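Local atomic coordinates of (R)-specific secondary-alkylsulfatase (Pseudomonas sp., PDB entry 4AXH), a protein that hydrolyses (R)-configured secondary alkyl sulfates to (S)-alcohols and sulfate with strict inversion of configuration, using a pair of zinc ions. Residues Gly234-Arg239 and Pro533-Arg538. Numbering follows the deposited sequence.
Sequences GVMVPR and PTYDSR
A Met-aromatic contact, M236 with Y535, joins the loop that follows helix 222-233 to the loop between helices 515-529 and 549-559. The sulfur SD of M236 lies 3.9 Å from CD2 of Y535 and 4.9 Å from the ring centroid. That line leans 50° off the ring normal, so the approach is oblique, neither squarely over the face nor in the ring plane. One bond back along the same side chain, CG of M236 meets CG of P533 at 3.8 Å, an apolar touch against the pyrrolidine ring. The bend about CB-CG (chi2 39°) turns SD toward the tyrosine while CG stays against the proline; a further bend about CG-SD sets only the terminal methyl CE. No hydrogen bond crosses between the segments, and their mutual burial amounts to just 154 Å², evidence of a modest surface contact.

M236 stands third in a type I beta turn, G234 to V237, placed directly after the helix; G234 leaves helical geometry with positive phi. The turn belongs to the metallo-beta-lactamase region of the chain. Its G234 O accepts two bonds from opposite faces of the carbonyl plane: V237 N at 3.0 Å, closing the turn, and R239 NH1 at 2.9 Å. The latter is bent, with an N-H...O angle of 135°, yet the oxygen sits nearly in the guanidinium plane. This second bond ties the chain beyond the turn back to its first residue.

On the other side, Y535 is fixed at its far end, where OH is hydrogen-bonded to T255 OG1 and N256 N. The contact lies near, but probably not in, the sulfate site: the M236 and Y535 side chains are each about 12 Å from those of the sulfate-binding residues Q232 and R323, respectively.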
ATOM      1  N   GLY A 234       0.043  24.728  -1.357  1.00 34.05           N
ATOM      2  CA  GLY A 234      -0.468  26.009  -0.897  1.00 35.03           C
ATOM      3  C   GLY A 234      -0.251  27.095  -1.941  1.00 45.65           C
ATOM      4  O   GLY A 234      -0.173  28.272  -1.586  1.00 45.89           O
ATOM      5  N   VAL A 235      -0.133  26.696  -3.253  1.00 46.67           N
ATOM      6  CA  VAL A 235       0.112  27.579  -4.420  1.00 47.52           C
ATOM      7  C   VAL A 235      -0.933  28.672  -4.598  1.00 53.43           C
ATOM      8  O   VAL A 235      -0.568  29.796  -4.972  1.00 54.15           O
ATOM      9  CB  VAL A 235       0.432  26.865  -5.774  1.00 51.47           C
ATOM     10  CG1 VAL A 235       1.946  26.559  -5.916  1.00 51.69           C
ATOM     11  CG2 VAL A 235      -0.457  25.621  -6.003  1.00 50.91           C
ATOM     12  N   MET A 236      -2.226  28.343  -4.336  1.00 49.06           N
ATOM     13  CA  MET A 236      -3.353  29.281  -4.393  1.00 48.36           C
ATOM     14  C   MET A 236      -3.477  30.153  -3.126  1.00 47.64           C
ATOM     15  O   MET A 236      -4.200  31.141  -3.128  1.00 48.05           O
ATOM     16  CB  MET A 236      -4.647  28.550  -4.722  1.00 51.80           C
ATOM     17  CG  MET A 236      -5.010  28.570  -6.213  1.00 57.78           C
ATOM     18  SD  MET A 236      -3.694  28.396  -7.492  1.00 64.41           S
ATOM     19  CE  MET A 236      -3.322  30.196  -7.837  1.00 61.23           C
ATOM     20  N   VAL A 237      -2.708  29.827  -2.078  1.00 40.00           N
ATOM     21  CA  VAL A 237      -2.670  30.548  -0.806  1.00 37.45           C
ATOM     22  C   VAL A 237      -1.587  31.654  -0.854  1.00 39.94           C
ATOM     23  O   VAL A 237      -0.458  31.390  -1.263  1.00 39.13           O
ATOM     24  CB  VAL A 237      -2.475  29.569   0.392  1.00 39.33           C
ATOM     25  CG1 VAL A 237      -2.456  30.305   1.725  1.00 38.47           C
ATOM     26  CG2 VAL A 237      -3.552  28.474   0.398  1.00 38.80           C
ATOM     27  N   PRO A 238      -1.904  32.898  -0.425  1.00 36.68           N
ATOM     28  CA  PRO A 238      -0.893  33.970  -0.435  1.00 35.41           C
ATOM     29  C   PRO A 238       0.261  33.685   0.523  1.00 41.90           C
ATOM     30  O   PRO A 238       0.146  32.800   1.355  1.00 43.50           O
ATOM     31  CB  PRO A 238      -1.684  35.200   0.057  1.00 35.66           C
ATOM     32  CG  PRO A 238      -3.068  34.872  -0.102  1.00 40.47           C
ATOM     33  CD  PRO A 238      -3.199  33.411   0.068  1.00 37.25           C
ATOM     34  N   ARG A 239       1.355  34.455   0.432  1.00 38.07           N
ATOM     35  CA  ARG A 239       2.495  34.300   1.322  1.00 36.93           C
ATOM     36  C   ARG A 239       2.317  35.313   2.443  1.00 48.67           C
ATOM     37  O   ARG A 239       1.742  36.393   2.222  1.00 50.40           O
ATOM     38  CB  ARG A 239       3.841  34.485   0.596  1.00 28.64           C
ATOM     39  CG  ARG A 239       3.963  33.860  -0.816  1.00 28.71           C
ATOM     40  CD  ARG A 239       3.339  32.476  -0.962  1.00 35.96           C
ATOM     41  NE  ARG A 239       3.356  31.970  -2.335  1.00 32.71           N
ATOM     42  CZ  ARG A 239       2.716  30.877  -2.748  1.00 50.90           C
ATOM     43  NH1 ARG A 239       1.945  30.190  -1.908  1.00 23.63           N
ATOM     44  NH2 ARG A 239       2.815  30.480  -4.010  1.00 63.70           N
ATOM     45  N   PRO A 533     -10.599  28.390  -7.816  1.00100.28           N
ATOM     46  CA  PRO A 533     -10.420  29.383  -8.912  1.00103.10           C
ATOM     47  C   PRO A 533     -10.252  28.855 -10.360  1.00114.06           C
ATOM     48  O   PRO A 533     -11.179  28.215 -10.858  1.00114.67           O
ATOM     49  CB  PRO A 533      -9.218  30.209  -8.446  1.00104.61           C
ATOM     50  CG  PRO A 533      -8.426  29.271  -7.632  1.00108.02           C
ATOM     51  CD  PRO A 533      -9.337  28.205  -7.065  1.00102.84           C
ATOM     52  N   THR A 534      -9.116  29.189 -11.062  1.00114.55           N
ATOM     53  CA  THR A 534      -8.799  28.795 -12.445  1.00116.40           C
ATOM     54  C   THR A 534      -7.276  28.938 -12.684  1.00124.15           C
ATOM     55  O   THR A 534      -6.778  30.074 -12.720  1.00123.57           O
ATOM     56  CB  THR A 534      -9.602  29.671 -13.477  1.00130.76           C
ATOM     57  OG1 THR A 534     -10.961  29.856 -13.071  1.00131.16           O
ATOM     58  CG2 THR A 534      -9.555  29.111 -14.900  1.00131.86           C
ATOM     59  N   TYR A 535      -6.536  27.793 -12.875  1.00124.14           N
ATOM     60  CA  TYR A 535      -5.060  27.736 -13.157  1.00125.23           C
ATOM     61  C   TYR A 535      -4.482  26.312 -13.448  1.00131.84           C
ATOM     62  O   TYR A 535      -5.134  25.316 -13.142  1.00131.14           O
ATOM     63  CB  TYR A 535      -4.280  28.472 -12.040  1.00126.38           C
ATOM     64  CG  TYR A 535      -2.793  28.199 -11.921  1.00128.12           C
ATOM     65  CD1 TYR A 535      -1.870  28.903 -12.690  1.00129.87           C
ATOM     66  CD2 TYR A 535      -2.306  27.294 -10.980  1.00128.83           C
ATOM     67  CE1 TYR A 535      -0.499  28.666 -12.569  1.00129.88           C
ATOM     68  CE2 TYR A 535      -0.943  27.045 -10.855  1.00129.47           C
ATOM     69  CZ  TYR A 535      -0.043  27.741 -11.644  1.00134.95           C
ATOM     70  OH  TYR A 535       1.299  27.507 -11.501  1.00133.95           O
ATOM     71  N   ASP A 536      -3.247  26.249 -14.057  1.00130.60           N
ATOM     72  CA  ASP A 536      -2.404  25.064 -14.377  1.00131.03           C
ATOM     73  C   ASP A 536      -0.945  25.425 -14.834  1.00134.84           C
ATOM     74  O   ASP A 536      -0.781  26.193 -15.782  1.00134.31           O
ATOM     75  CB  ASP A 536      -3.134  24.019 -15.273  1.00133.12           C
ATOM     76  CG  ASP A 536      -2.477  23.570 -16.566  1.00145.92           C
ATOM     77  OD1 ASP A 536      -2.270  24.428 -17.451  1.00146.82           O
ATOM     78  OD2 ASP A 536      -2.319  22.340 -16.759  1.00152.93           O
ATOM     79  N   SER A 537       0.091  24.892 -14.129  1.00131.14           N
ATOM     80  CA  SER A 537       1.540  25.080 -14.405  1.00130.79           C
ATOM     81  C   SER A 537       2.098  23.961 -15.314  1.00135.17           C
ATOM     82  O   SER A 537       3.065  24.188 -16.058  1.00134.74           O
ATOM     83  CB  SER A 537       2.347  25.098 -13.107  1.00133.07           C
ATOM     84  OG  SER A 537       3.742  25.258 -13.327  1.00137.48           O
ATOM     85  N   ARG A 538       1.495  22.750 -15.224  1.00131.47           N
ATOM     86  CA  ARG A 538       1.847  21.566 -16.016  1.00130.97           C
ATOM     87  C   ARG A 538       1.308  21.688 -17.469  1.00134.45           C
ATOM     88  O   ARG A 538       1.449  20.751 -18.268  1.00134.75           O
ATOM     89  CB  ARG A 538       1.363  20.272 -15.311  1.00130.14           C
ATOM     90  CG  ARG A 538       2.338  19.090 -15.384  1.00133.80           C
ATOM     91  CD  ARG A 538       3.359  19.081 -14.256  1.00133.54           C
ATOM     92  NE  ARG A 538       2.956  18.224 -13.139  1.00132.29           N
ATOM     93  CZ  ARG A 538       3.610  18.134 -11.984  1.00132.43           C
ATOM     94  NH1 ARG A 538       4.699  18.864 -11.770  1.00113.39           N
ATOM     95  NH2 ARG A 538       3.179  17.313 -11.034  1.00108.00           N
TER